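Local coordinates for DUF3194 domain-containing protein (Thermococcus onnurineus, PDB 3UEB) that is an alpha and beta protein of unknown function that belongs to the UPF0440 (DUF3194) family, at residues Gly4-Arg9 with Val80-Asp85. Residues are numbered along the deposited sequence; the frame is centred on the assembly and turned at random.
Sequences GSSGKR and VDKLID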
ATOM      1  N   GLY A   4      -8.936   2.845  22.913  1.00 34.96           N
ATOM      2  CA  GLY A   4      -9.091   4.174  22.256  1.00 34.65           C
ATOM      3  C   GLY A   4      -7.820   4.670  21.586  1.00 33.82           C
ATOM      4  O   GLY A   4      -7.767   5.800  21.096  1.00 34.46           O
ATOM      5  N   SER A   5      -6.791   3.833  21.552  1.00 31.67           N
ATOM      6  CA  SER A   5      -5.536   4.235  20.934  1.00 31.15           C
ATOM      7  C   SER A   5      -5.376   3.750  19.491  1.00 29.01           C
ATOM      8  O   SER A   5      -4.400   4.096  18.819  1.00 27.89           O
ATOM      9  CB  SER A   5      -4.358   3.757  21.787  1.00 31.30           C
ATOM     10  OG  SER A   5      -4.349   4.414  23.047  1.00 33.05           O
ATOM     11  N   SER A   6      -6.336   2.965  19.011  1.00 27.40           N
ATOM     12  CA  SER A   6      -6.267   2.448  17.647  1.00 27.11           C
ATOM     13  C   SER A   6      -7.625   2.231  16.983  1.00 27.65           C
ATOM     14  O   SER A   6      -8.658   2.089  17.644  1.00 26.81           O
ATOM     15  CB  SER A   6      -5.505   1.127  17.620  1.00 25.44           C
ATOM     16  OG  SER A   6      -6.349   0.080  18.056  1.00 24.70           O
ATOM     17  N   GLY A   7      -7.598   2.193  15.659  1.00 27.70           N
ATOM     18  CA  GLY A   7      -8.807   1.988  14.894  1.00 26.83           C
ATOM     19  C   GLY A   7      -8.506   1.107  13.702  1.00 27.87           C
ATOM     20  O   GLY A   7      -7.383   1.088  13.181  1.00 23.90           O
ATOM     21  N   LYS A   8      -9.524   0.371  13.274  1.00 30.11           N
ATOM     22  CA  LYS A   8      -9.410  -0.533  12.145  1.00 30.67           C
ATOM     23  C   LYS A   8     -10.576  -0.250  11.209  1.00 31.32           C
ATOM     24  O   LYS A   8     -11.675   0.096  11.654  1.00 30.30           O
ATOM     25  CB  LYS A   8      -9.463  -1.975  12.637  1.00 31.88           C
ATOM     26  CG  LYS A   8      -8.317  -2.839  12.143  1.00 37.71           C
ATOM     27  CD  LYS A   8      -8.647  -3.548  10.835  1.00 40.81           C
ATOM     28  CE  LYS A   8      -9.697  -4.632  11.053  1.00 43.03           C
ATOM     29  NZ  LYS A   8      -9.889  -5.483   9.842  1.00 43.67           N
ATOM     30  N   ARG A   9     -10.334  -0.397   9.912  1.00 29.98           N
ATOM     31  CA  ARG A   9     -11.370  -0.148   8.926  1.00 30.54           C
ATOM     32  C   ARG A   9     -11.115  -0.959   7.662  1.00 29.83           C
ATOM     33  O   ARG A   9      -9.996  -0.977   7.144  1.00 29.27           O
ATOM     34  CB  ARG A   9     -11.403   1.343   8.590  1.00 32.78           C
ATOM     35  CG  ARG A   9     -12.545   1.756   7.698  1.00 37.71           C
ATOM     36  CD  ARG A   9     -13.883   1.436   8.343  1.00 42.50           C
ATOM     37  NE  ARG A   9     -14.977   2.118   7.659  1.00 45.79           N
ATOM     38  CZ  ARG A   9     -15.182   3.430   7.704  1.00 47.01           C
ATOM     39  NH1 ARG A   9     -16.204   3.965   7.046  1.00 49.03           N
ATOM     40  NH2 ARG A   9     -14.374   4.206   8.419  1.00 45.46           N
ATOM     41  N   VAL A  80      -9.370   8.286  16.796  1.00 26.29           N
ATOM     42  CA  VAL A  80      -8.854   7.455  15.718  1.00 26.02           C
ATOM     43  C   VAL A  80      -9.862   6.992  14.674  1.00 25.72           C
ATOM     44  O   VAL A  80      -9.594   7.097  13.478  1.00 26.23           O
ATOM     45  CB  VAL A  80      -8.114   6.222  16.287  1.00 25.88           C
ATOM     46  CG1 VAL A  80      -7.597   5.343  15.147  1.00 26.33           C
ATOM     47  CG2 VAL A  80      -6.958   6.685  17.173  1.00 23.46           C
ATOM     48  N   ASP A  81     -11.007   6.472  15.104  1.00 25.77           N
ATOM     49  CA  ASP A  81     -12.008   6.020  14.142  1.00 26.47           C
ATOM     50  C   ASP A  81     -12.489   7.207  13.318  1.00 26.76           C
ATOM     51  O   ASP A  81     -12.698   7.098  12.108  1.00 27.53           O
ATOM     52  CB  ASP A  81     -13.203   5.376  14.849  1.00 29.13           C
ATOM     53  CG  ASP A  81     -12.807   4.181  15.689  1.00 29.71           C
ATOM     54  OD1 ASP A  81     -11.989   3.359  15.222  1.00 32.18           O
ATOM     55  OD2 ASP A  81     -13.328   4.061  16.818  1.00 33.68           O
ATOM     56  N   LYS A  82     -12.650   8.345  13.981  1.00 25.57           N
ATOM     57  CA  LYS A  82     -13.105   9.559  13.322  1.00 25.81           C
ATOM     58  C   LYS A  82     -12.092   9.959  12.245  1.00 25.21           C
ATOM     59  O   LYS A  82     -12.468  10.256  11.106  1.00 22.85           O
ATOM     60  CB  LYS A  82     -13.263  10.670  14.362  1.00 29.48           C
ATOM     61  CG  LYS A  82     -14.310  11.727  14.037  1.00 33.19           C
ATOM     62  CD  LYS A  82     -13.748  12.814  13.149  1.00 36.48           C
ATOM     63  CE  LYS A  82     -12.604  13.572  13.829  1.00 39.83           C
ATOM     64  NZ  LYS A  82     -13.053  14.273  15.069  1.00 41.43           N
ATOM     65  N   LEU A  83     -10.810   9.967  12.612  1.00 21.99           N
ATOM     66  CA  LEU A  83      -9.754  10.314  11.669  1.00 21.15           C
ATOM     67  C   LEU A  83      -9.765   9.307  10.521  1.00 18.34           C
ATOM     68  O   LEU A  83      -9.691   9.685   9.357  1.00 18.48           O
ATOM     69  CB  LEU A  83      -8.383  10.304  12.361  1.00 21.90           C
ATOM     70  CG  LEU A  83      -7.166  10.363  11.427  1.00 20.59           C
ATOM     71  CD1 LEU A  83      -7.315  11.530  10.469  1.00 24.83           C
ATOM     72  CD2 LEU A  83      -5.888  10.497  12.243  1.00 22.23           C
ATOM     73  N   ILE A  84      -9.867   8.027  10.853  1.00 17.59           N
ATOM     74  CA  ILE A  84      -9.909   6.999   9.822  1.00 20.27           C
ATOM     75  C   ILE A  84     -11.111   7.254   8.915  1.00 20.57           C
ATOM     76  O   ILE A  84     -10.991   7.177   7.692  1.00 20.25           O
ATOM     77  CB  ILE A  84     -10.010   5.568  10.426  1.00 19.09           C
ATOM     78  CG1 ILE A  84      -8.714   5.215  11.154  1.00 16.42           C
ATOM     79  CG2 ILE A  84     -10.250   4.546   9.319  1.00 19.44           C
ATOM     80  CD1 ILE A  84      -8.709   3.794  11.711  1.00 17.39           C
ATOM     81  N   ASP A  85     -12.261   7.574   9.510  1.00 22.24           N
ATOM     82  CA  ASP A  85     -13.471   7.850   8.727  1.00 24.76           C
ATOM     83  C   ASP A  85     -13.249   8.969   7.730  1.00 23.26           C
ATOM     84  O   ASP A  85     -13.622   8.852   6.566  1.00 20.57           O
ATOM     85  CB  ASP A  85     -14.645   8.230   9.630  1.00 29.40           C
ATOM     86  CG  ASP A  85     -15.162   7.059  10.432  1.00 35.61           C
ATOM     87  OD1 ASP A  85     -15.285   5.952   9.860  1.00 38.76           O
ATOM     88  OD2 ASP A  85     -15.455   7.248  11.633  1.00 38.15           O
TER
HETATM   89  O   HOH W   1      -9.852   6.623  19.659  1.00 25.73           O
HETATM   90  O   HOH W   2     -11.979   0.399  15.125  1.00 24.34           O
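Val-80 and Ile-84, one turn apart on the first turns of helix 80-104, press their methyl groups against the backbone of Gly-7 in strand 6-14. CG1 of Val-80 meets N of Gly-7 at 3.2 Å. CD1 of Ile-84 lies 3.4 Å from C of Gly-7. A CB at Gly-7 would collide with both side chains and with the carboxylate of Asp-81, so the bare backbone is what allows so close an approach. The axes of strand 6-9 and helix 80-85 come within 7.4 Å, at 38°.

Ile-84 has its CG2 branch anti to the backbone N, which brings this methyl to CB of Arg-9 at 3.5 Å, the two chains lying alongside and running opposite ways. Arg-9 starts with CG anti to the backbone N (chi1 -173°) and bends at chi2, and its NH2 meets OD1 of Asp-85 in a salt bridge. The guanidinium and carboxylate planes are turned 72° apart, and the N-H points well off the oxygen; the modelled separation is doubtfully short. A leucine in place of Arg-9 would probably leave the Asp-85 carboxylate without this positive partner.

OD1 of Asp-81 accepts a hydrogen bond from a water, 3.0 Å away, that also takes the N-H of Lys-8, its oxygen 3.1 Å from N of Lys-8. Strand 6-14 is an outer strand of the chain's sheet, and Gly-7 and Arg-9 pair by backbone hydrogen bonds with Leu-70 and Val-68 of strand 63-71. Methyls packed on the bare Gly-7 backbone thus join helix to sheet; the water bridge, and probably the Arg-9 to Asp-85 pair, add polar links.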